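Local coordinates for deoxyhypusine synthase, putative (Entamoeba histolytica, PDB 7L9R), which probably acts as an NAD-dependent deoxyhypusine synthase, modifying a lysine of the translation factor eIF5A with an aminobutyl group taken from spermidine, at residues M98-R107 with D202-A210; W169-I177 with L192-L200. All coordinates share one frame; numbering follows the deposited sequence. Where two conformers were deposited one is given.

Interaction 1: residues M98-R107 with D202-A210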
loop_
_atom_site.group_PDB
_atom_site.type_symbol
_atom_site.label_atom_id
_atom_site.label_comp_id
_atom_site.label_asym_id
_atom_site.label_seq_id
_atom_site.Cartn_x
_atom_site.Cartn_y
_atom_site.Cartn_z
ATOM N N MET B 98 -1.247 3.261 21.403
ATOM C CA MET B 98 -1.716 3.623 22.738
ATOM C C MET B 98 -3.225 3.474 22.858
ATOM O O MET B 98 -3.743 3.198 23.951
ATOM C CB MET B 98 -1.305 5.056 23.070
ATOM C CG MET B 98 0.033 5.186 23.768
ATOM S SD MET B 98 -0.034 4.639 25.485
ATOM C CE MET B 98 1.277 5.629 26.189
ATOM N N THR B 99 -3.946 3.658 21.749
ATOM C CA THR B 99 -5.396 3.499 21.753
ATOM C C THR B 99 -5.797 2.034 21.885
ATOM O O THR B 99 -6.869 1.726 22.421
ATOM C CB THR B 99 -5.983 4.118 20.484
ATOM O OG1 THR B 99 -5.650 5.516 20.446
ATOM C CG2 THR B 99 -7.491 3.962 20.449
ATOM N N SER B 100 -4.957 1.120 21.411
ATOM C CA SER B 100 -5.236 -0.297 21.535
ATOM C C SER B 100 -4.849 -0.787 22.928
ATOM O O SER B 100 -4.329 -0.037 23.762
ATOM C CB SER B 100 -4.470 -1.077 20.475
ATOM O OG SER B 100 -3.130 -1.273 20.892
ATOM N N GLY B 101 -5.064 -2.079 23.166
ATOM C CA GLY B 101 -4.642 -2.682 24.416
ATOM C C GLY B 101 -3.143 -2.735 24.612
ATOM O O GLY B 101 -2.695 -3.086 25.709
ATOM N N LEU B 102 -2.361 -2.408 23.577
ATOM C CA LEU B 102 -0.911 -2.354 23.723
ATOM C C LEU B 102 -0.476 -1.371 24.795
ATOM O O LEU B 102 0.628 -1.513 25.339
ATOM C CB LEU B 102 -0.246 -1.960 22.411
ATOM C CG LEU B 102 -0.069 -3.032 21.343
ATOM C CD1 LEU B 102 0.610 -2.403 20.123
ATOM C CD2 LEU B 102 0.730 -4.187 21.886
ATOM N N ARG B 103 -1.307 -0.369 25.084
ATOM C CA ARG B 103 -1.020 0.580 26.155
ATOM C C ARG B 103 -0.648 -0.131 27.450
ATOM O O ARG B 103 0.282 0.278 28.153
ATOM C CB ARG B 103 -2.235 1.481 26.370
ATOM C CG ARG B 103 -2.067 2.522 27.444
ATOM C CD ARG B 103 -2.761 2.109 28.704
ATOM N NE ARG B 103 -2.896 3.221 29.631
ATOM C CZ ARG B 103 -3.720 3.223 30.667
ATOM N NH1 ARG B 103 -4.490 2.179 30.937
ATOM N NH2 ARG B 103 -3.776 4.297 31.448
ATOM N N ASP B 104 -1.350 -1.215 27.768
ATOM C CA ASP B 104 -1.090 -1.910 29.019
ATOM C C ASP B 104 0.123 -2.821 28.917
ATOM O O ASP B 104 0.833 -3.020 29.914
ATOM C CB ASP B 104 -2.357 -2.649 29.427
ATOM C CG ASP B 104 -3.565 -1.720 29.417
ATOM O OD1 ASP B 104 -3.578 -0.753 30.213
ATOM O OD2 ASP B 104 -4.481 -1.926 28.596
ATOM N N THR B 105 0.420 -3.320 27.717
ATOM C CA THR B 105 1.710 -3.958 27.484
ATOM C C THR B 105 2.850 -2.970 27.714
ATOM O O THR B 105 3.830 -3.289 28.401
ATOM C CB THR B 105 1.756 -4.535 26.063
ATOM O OG1 THR B 105 0.659 -5.437 25.882
ATOM C CG2 THR B 105 3.061 -5.276 25.814
ATOM N N PHE B 106 2.720 -1.744 27.171
ATOM C CA PHE B 106 3.756 -0.726 27.358
ATOM C C PHE B 106 3.912 -0.369 28.830
ATOM O O PHE B 106 5.035 -0.184 29.317
ATOM C CB PHE B 106 3.439 0.536 26.539
ATOM C CG PHE B 106 3.331 0.300 25.046
ATOM C CD1 PHE B 106 4.013 -0.746 24.430
ATOM C CD2 PHE B 106 2.533 1.123 24.258
ATOM C CE1 PHE B 106 3.901 -0.964 23.050
ATOM C CE2 PHE B 106 2.408 0.910 22.873
ATOM C CZ PHE B 106 3.095 -0.133 22.269
ATOM N N ARG B 107 2.796 -0.249 29.554
ATOM C CA ARG B 107 2.875 0.015 30.987
ATOM C C ARG B 107 3.706 -1.057 31.686
ATOM O O ARG B 107 4.590 -0.747 32.491
ATOM C CB ARG B 107 1.465 0.095 31.581
ATOM C CG ARG B 107 1.400 0.447 33.076
ATOM C CD ARG B 107 1.465 -0.790 33.969
ATOM N NE ARG B 107 0.548 -1.836 33.530
ATOM C CZ ARG B 107 0.626 -3.108 33.906
ATOM N NH1 ARG B 107 1.573 -3.532 34.726
ATOM N NH2 ARG B 107 -0.266 -3.979 33.441
ATOM N N ASP B 202 -1.159 7.379 38.696
ATOM C CA ASP B 202 -2.048 6.260 38.416
ATOM C C ASP B 202 -1.189 5.093 37.957
ATOM O O ASP B 202 -0.529 5.185 36.918
ATOM C CB ASP B 202 -3.070 6.637 37.337
ATOM C CG ASP B 202 -4.189 5.623 37.200
ATOM O OD1 ASP B 202 -3.895 4.409 37.082
ATOM O OD2 ASP B 202 -5.367 6.051 37.205
ATOM N N THR B 203 -1.201 3.991 38.713
ATOM C CA THR B 203 -0.321 2.885 38.356
ATOM C C THR B 203 -0.820 2.075 37.164
ATOM O O THR B 203 -0.140 1.123 36.770
ATOM C CB THR B 203 -0.109 1.938 39.546
ATOM O OG1 THR B 203 -1.360 1.365 39.947
ATOM C CG2 THR B 203 0.532 2.676 40.718
ATOM N N THR B 204 -1.949 2.439 36.549
ATOM C CA THR B 204 -2.326 1.787 35.301
ATOM C C THR B 204 -1.766 2.495 34.076
ATOM O O THR B 204 -1.863 1.955 32.967
ATOM C CB THR B 204 -3.851 1.684 35.158
ATOM O OG1 THR B 204 -4.397 2.968 34.838
ATOM C CG2 THR B 204 -4.498 1.145 36.443
ATOM N N SER B 205 -1.174 3.673 34.244
ATOM C CA SER B 205 -0.733 4.480 33.115
ATOM C C SER B 205 0.752 4.281 32.832
ATOM O O SER B 205 1.553 3.997 33.730
ATOM C CB SER B 205 -1.012 5.962 33.365
ATOM O OG SER B 205 0.034 6.548 34.107
ATOM N N VAL B 206 1.105 4.426 31.556
ATOM C CA VAL B 206 2.503 4.363 31.145
ATOM C C VAL B 206 3.299 5.506 31.776
ATOM O O VAL B 206 4.386 5.293 32.333
ATOM C CB VAL B 206 2.603 4.381 29.607
ATOM C CG1 VAL B 206 4.048 4.540 29.157
ATOM C CG2 VAL B 206 1.981 3.108 29.006
ATOM N N ILE B 207 2.760 6.731 31.730
ATOM C CA ILE B 207 3.581 7.883 32.107
ATOM C C ILE B 207 3.864 7.912 33.607
ATOM O O ILE B 207 4.940 8.355 34.027
ATOM C CB ILE B 207 2.952 9.213 31.639
ATOM C CG1 ILE B 207 1.615 9.468 32.337
ATOM C CG2 ILE B 207 2.797 9.229 30.122
ATOM C CD1 ILE B 207 1.045 10.833 32.041
ATOM N N THR B 208 2.942 7.436 34.444
ATOM C CA THR B 208 3.244 7.409 35.874
ATOM C C THR B 208 4.415 6.481 36.164
ATOM O O THR B 208 5.315 6.828 36.940
ATOM C CB THR B 208 2.020 6.989 36.685
ATOM O OG1 THR B 208 1.000 7.996 36.586
ATOM C CG2 THR B 208 2.403 6.780 38.149
ATOM N N TRP B 209 4.432 5.305 35.535
ATOM C CA TRP B 209 5.527 4.366 35.750
ATOM C C TRP B 209 6.813 4.830 35.078
ATOM O O TRP B 209 7.906 4.492 35.543
ATOM C CB TRP B 209 5.137 2.975 35.255
ATOM C CG TRP B 209 4.326 2.197 36.260
ATOM C CD1 TRP B 209 2.987 1.952 36.217
ATOM C CD2 TRP B 209 4.810 1.572 37.455
ATOM N NE1 TRP B 209 2.605 1.216 37.303
ATOM C CE2 TRP B 209 3.704 0.966 38.083
ATOM C CE3 TRP B 209 6.070 1.466 38.054
ATOM C CZ2 TRP B 209 3.816 0.261 39.284
ATOM C CZ3 TRP B 209 6.181 0.758 39.256
ATOM C CH2 TRP B 209 5.061 0.163 39.851
ATOM N N ALA B 210 6.712 5.585 33.981
ATOM C CA ALA B 210 7.924 6.122 33.374
ATOM C C ALA B 210 8.573 7.159 34.278
ATOM O O ALA B 210 9.803 7.203 34.401
ATOM C CB ALA B 210 7.615 6.712 32.004
HETATM O O HOH W 1 -6.360 2.809 32.924
HETATM O O HOH W 2 -2.341 -0.591 32.343
#

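Interaction 2: residues W169-I177 with L192-L200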
loop_
_atom_site.group_PDB
_atom_site.type_symbol
_atom_site.label_atom_id
_atom_site.label_comp_id
_atom_site.label_asym_id
_atom_site.label_seq_id
_atom_site.Cartn_x
_atom_site.Cartn_y
_atom_site.Cartn_z
ATOM N N TRP B 169 -8.306 18.304 32.820
ATOM C CA TRP B 169 -7.092 17.905 33.522
ATOM C C TRP B 169 -5.859 18.547 32.897
ATOM O O TRP B 169 -5.029 19.139 33.599
ATOM C CB TRP B 169 -6.973 16.377 33.514
ATOM C CG TRP B 169 -5.914 15.828 34.428
ATOM C CD1 TRP B 169 -6.084 15.399 35.720
ATOM C CD2 TRP B 169 -4.523 15.644 34.127
ATOM N NE1 TRP B 169 -4.888 14.967 36.235
ATOM C CE2 TRP B 169 -3.915 15.101 35.279
ATOM C CE3 TRP B 169 -3.733 15.894 33.000
ATOM C CZ2 TRP B 169 -2.554 14.800 35.335
ATOM C CZ3 TRP B 169 -2.383 15.594 33.054
ATOM C CH2 TRP B 169 -1.807 15.052 34.213
ATOM N N LEU B 170 -5.720 18.434 31.574
ATOM C CA LEU B 170 -4.568 19.027 30.900
ATOM C C LEU B 170 -4.517 20.530 31.118
ATOM O O LEU B 170 -3.437 21.102 31.303
ATOM C CB LEU B 170 -4.604 18.708 29.406
ATOM C CG LEU B 170 -4.410 17.242 29.031
ATOM C CD1 LEU B 170 -4.714 17.026 27.560
ATOM C CD2 LEU B 170 -2.996 16.796 29.368
ATOM N N LYS B 171 -5.674 21.193 31.083
ATOM C CA LYS B 171 -5.689 22.641 31.250
ATOM C C LYS B 171 -5.300 23.037 32.669
ATOM O O LYS B 171 -4.568 24.013 32.868
ATOM C CB LYS B 171 -7.061 23.199 30.882
ATOM C CG LYS B 171 -7.338 23.219 29.395
ATOM C CD LYS B 171 -8.767 23.635 29.111
ATOM C CE LYS B 171 -9.019 23.738 27.624
ATOM N NZ LYS B 171 -10.434 24.089 27.329
ATOM N N GLU B 172 -5.773 22.292 33.670
ATOM C CA GLU B 172 -5.371 22.591 35.039
ATOM C C GLU B 172 -3.873 22.395 35.222
ATOM O O GLU B 172 -3.215 23.185 35.910
ATOM C CB GLU B 172 -6.163 21.727 36.021
ATOM C CG GLU B 172 -7.651 22.039 36.046
ATOM C CD GLU B 172 -8.399 21.221 37.075
ATOM O OE1 GLU B 172 -7.839 20.990 38.171
ATOM O OE2 GLU B 172 -9.545 20.810 36.792
ATOM N N PHE B 173 -3.312 21.365 34.583
ATOM C CA PHE B 173 -1.870 21.155 34.631
ATOM C C PHE B 173 -1.120 22.312 33.979
ATOM O O PHE B 173 -0.124 22.800 34.523
ATOM C CB PHE B 173 -1.529 19.823 33.961
ATOM C CG PHE B 173 -0.076 19.659 33.613
ATOM C CD1 PHE B 173 0.856 19.321 34.583
ATOM C CD2 PHE B 173 0.349 19.789 32.299
ATOM C CE1 PHE B 173 2.196 19.152 34.254
ATOM C CE2 PHE B 173 1.682 19.624 31.960
ATOM C CZ PHE B 173 2.606 19.300 32.937
ATOM N N ILE B 174 -1.589 22.770 32.819
ATOM C CA ILE B 174 -0.923 23.875 32.137
ATOM C C ILE B 174 -0.976 25.133 32.996
ATOM O O ILE B 174 0.011 25.869 33.115
ATOM C CB ILE B 174 -1.554 24.098 30.750
ATOM C CG1 ILE B 174 -1.238 22.914 29.839
ATOM C CG2 ILE B 174 -1.026 25.387 30.128
ATOM C CD1 ILE B 174 -2.069 22.866 28.573
ATOM N N LEU B 175 -2.131 25.400 33.608
ATOM C CA LEU B 175 -2.269 26.578 34.455
ATOM C C LEU B 175 -1.458 26.455 35.742
ATOM O O LEU B 175 -0.955 27.464 36.252
ATOM C CB LEU B 175 -3.741 26.821 34.778
ATOM C CG LEU B 175 -4.628 27.220 33.602
ATOM C CD1 LEU B 175 -6.092 27.228 34.022
ATOM C CD2 LEU B 175 -4.206 28.573 33.051
ATOM N N ASP B 176 -1.328 25.242 36.289
ATOM C CA ASP B 176 -0.530 25.066 37.501
ATOM C C ASP B 176 0.937 25.373 37.243
ATOM O O ASP B 176 1.629 25.895 38.124
ATOM C CB ASP B 176 -0.692 23.658 38.073
ATOM C CG ASP B 176 -1.876 23.546 39.014
ATOM O OD1 ASP B 176 -2.694 24.489 39.061
ATOM O OD2 ASP B 176 -1.979 22.525 39.727
ATOM N N ILE B 177 1.442 25.027 36.055
ATOM C CA ILE B 177 2.835 25.333 35.749
ATOM C C ILE B 177 3.064 26.833 35.783
ATOM O O ILE B 177 4.066 27.315 36.330
ATOM C CB ILE B 177 3.220 24.763 34.372
ATOM C CG1 ILE B 177 3.247 23.241 34.386
ATOM C CG2 ILE B 177 4.544 25.351 33.908
ATOM C CD1 ILE B 177 3.530 22.670 33.035
ATOM N N LEU B 192 7.802 17.855 30.480
ATOM C CA LEU B 192 6.366 17.975 30.715
ATOM C C LEU B 192 5.732 16.614 30.948
ATOM O O LEU B 192 4.810 16.478 31.763
ATOM C CB LEU B 192 5.699 18.675 29.525
ATOM C CG LEU B 192 6.059 20.153 29.326
ATOM C CD1 LEU B 192 5.389 20.701 28.079
ATOM C CD2 LEU B 192 5.666 20.974 30.548
ATOM N N ILE B 193 6.202 15.596 30.227
ATOM C CA ILE B 193 5.613 14.270 30.350
ATOM C C ILE B 193 5.990 13.645 31.687
ATOM O O ILE B 193 5.193 12.923 32.294
ATOM C CB ILE B 193 6.021 13.400 29.150
ATOM C CG1 ILE B 193 5.393 13.982 27.876
ATOM C CG2 ILE B 193 5.574 11.943 29.363
ATOM C CD1 ILE B 193 5.905 13.384 26.584
ATOM N N THR B 194 7.205 13.912 32.169
ATOM C CA THR B 194 7.581 13.490 33.515
ATOM C C THR B 194 6.660 14.121 34.556
ATOM O O THR B 194 6.105 13.427 35.418
ATOM C CB THR B 194 9.041 13.862 33.787
ATOM O OG1 THR B 194 9.892 13.141 32.887
ATOM C CG2 THR B 194 9.431 13.530 35.220
ATOM N N MET B 195 6.467 15.441 34.468
ATOM C CA MET B 195 5.606 16.145 35.413
ATOM C C MET B 195 4.174 15.626 35.363
ATOM O O MET B 195 3.519 15.488 36.406
ATOM C CB MET B 195 5.643 17.648 35.130
ATOM C CG MET B 195 6.947 18.325 35.532
ATOM S SD MET B 195 7.100 19.990 34.831
ATOM C CE MET B 195 8.855 20.262 35.071
ATOM N N MET B 196 3.675 15.324 34.164
ATOM C CA MET B 196 2.322 14.786 34.035
ATOM C C MET B 196 2.218 13.406 34.678
ATOM O O MET B 196 1.238 13.109 35.376
ATOM C CB MET B 196 1.919 14.734 32.556
ATOM C CG MET B 196 1.509 16.091 31.978
ATOM S SD MET B 196 0.875 16.098 30.272
ATOM C CE MET B 196 2.385 16.060 29.300
ATOM N N GLY B 197 3.231 12.560 34.478
ATOM C CA GLY B 197 3.224 11.253 35.110
ATOM C C GLY B 197 3.173 11.347 36.621
ATOM O O GLY B 197 2.407 10.632 37.269
ATOM N N GLU B 198 3.974 12.247 37.201
ATOM C CA GLU B 198 3.953 12.441 38.648
ATOM C C GLU B 198 2.618 13.007 39.108
ATOM O O GLU B 198 2.114 12.636 40.172
ATOM C CB GLU B 198 5.096 13.363 39.078
ATOM C CG GLU B 198 6.479 12.841 38.713
ATOM C CD GLU B 198 7.589 13.876 38.892
ATOM O OE1 GLU B 198 7.318 15.097 38.775
ATOM O OE2 GLU B 198 8.739 13.456 39.161
ATOM N N ARG B 199 2.037 13.916 38.326
ATOM C CA ARG B 199 0.764 14.513 38.712
ATOM C C ARG B 199 -0.372 13.502 38.614
ATOM O O ARG B 199 -1.265 13.479 39.467
ATOM C CB ARG B 199 0.482 15.730 37.829
ATOM C CG ARG B 199 -0.745 16.523 38.222
ATOM C CD ARG B 199 -1.088 17.550 37.149
ATOM N NE ARG B 199 -2.133 18.458 37.602
ATOM C CZ ARG B 199 -1.905 19.635 38.165
ATOM N NH1 ARG B 199 -0.674 20.087 38.342
ATOM N NH2 ARG B 199 -2.936 20.365 38.583
ATOM N N LEU B 200 -0.360 12.670 37.571
ATOM C CA LEU B 200 -1.438 11.711 37.359
ATOM C C LEU B 200 -1.463 10.656 38.461
ATOM O O LEU B 200 -2.526 10.347 39.015
ATOM C CB LEU B 200 -1.276 11.053 35.991
ATOM C CG LEU B 200 -2.372 10.083 35.562
ATOM C CD1 LEU B 200 -3.707 10.814 35.461
ATOM C CD2 LEU B 200 -2.006 9.418 34.247
HETATM O O HOH W 3 -4.781 18.698 36.362
#

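Interaction 1: residues M98-R107 with D202-A210
Two helices that flank the parallel beta-sheet of the deoxyhypusine synthase fold meet here through V206, in the first turn of helix 206-212, which packs as a knob among R103, F106 and R107, with M98 of the preceding helix 95-99 completing the hole. The axes of 102-107 and 206-210 run nearly parallel, 8° apart. Methyl CG2 of V206 does most of the touching, 3.4 Å from R103 O and, in one conformer of M98, close to its CE. Beside the valine, polar groups communicate through water. T204 O sits over the centre of the R103 guanidinium face, 3.2 Å from CZ, at an angle too poor for a hydrogen bond. R103 NH1 makes a salt bridge to D104 OD1 and donates to a water that itself donates to T204 OG1; NE makes a salt bridge to D128, the carboxylate that also accepts from the backbone N of V206 and I207. D104 OD2 accepts from G28 N of the second subunit. R107, in the conformer given, runs along W209, R107 CG to W209 CD1 3.8 Å; its charged end goes to E111 and to D30 and D32 of the second subunit. A second water, also bound to D104 OD1, donates to T204 O at 2.7 Å.

Interaction 2: residues W169-I177 with L192-L200
F173 and M196 form the tight centre of this contact, where helix 160-179 crosses helix 189-200 at 114° between the short segments. The phenyl ring is a knob among L192, M195, M196 and R199. One face is covered by M196, whose CG stands 3.6 Å from the ring centroid in a CH-pi contact; SD approaches the same ring obliquely, a Met-aromatic contact. M195 CB reaches the ring edge, 3.9 Å from F173 CE1. Beside this core, I177 CD1 meets L192 CD2 at 3.7 Å, and W169 turns the edge of its six-membered ring to the backbone at M196 O and L200 N, with W169 CZ2 3.6 Å from R199 CD and L200 CD1 over the opposite face from R199 NE.

Toward solvent the chemistry changes. R199 stretches out with CG anti to its backbone nitrogen (chi1 -174°) and an extended chain to NE, passing between W169 and F173 to reach D176. R199 NH2 donates to D176 OD2 at 2.6 Å, nearly straight at 160° and in the guanidinium plane, though it meets the carboxylate from above; NH1 adds a weak second bond to the same oxygen. A water bridges NE to W169 O, helping to fix the rotation of the group. With two reciprocal knobs, F173 and R199, the arrangement is knobs-into-holes packing between steeply crossed helices of an alpha/beta fold, bordered on its solvent side by a salt bridge.

Overall arrangement
Interactions 1 and 2 are joined by consecutive helices: 189-200 supplies one side of interaction 2, and 206-212 one side of interaction 1. Their centres are about 17 Å apart, yet T208 OG1 probably bonds to G197 O, at 3.1 Å, and I207 packs on the same glycine. Interaction 1 is the more buried, nearer the chain centre and beside a second subunit; R107 and D104 also bind that neighbour, while R103 is held within the chain, and water mediates the polar crossing. Interaction 2 lies further out, partly buried and untouched by other chains; a direct salt bridge edges its aromatic and methionine core. The helices run nearly parallel in interaction 1 and cross steeply in interaction 2.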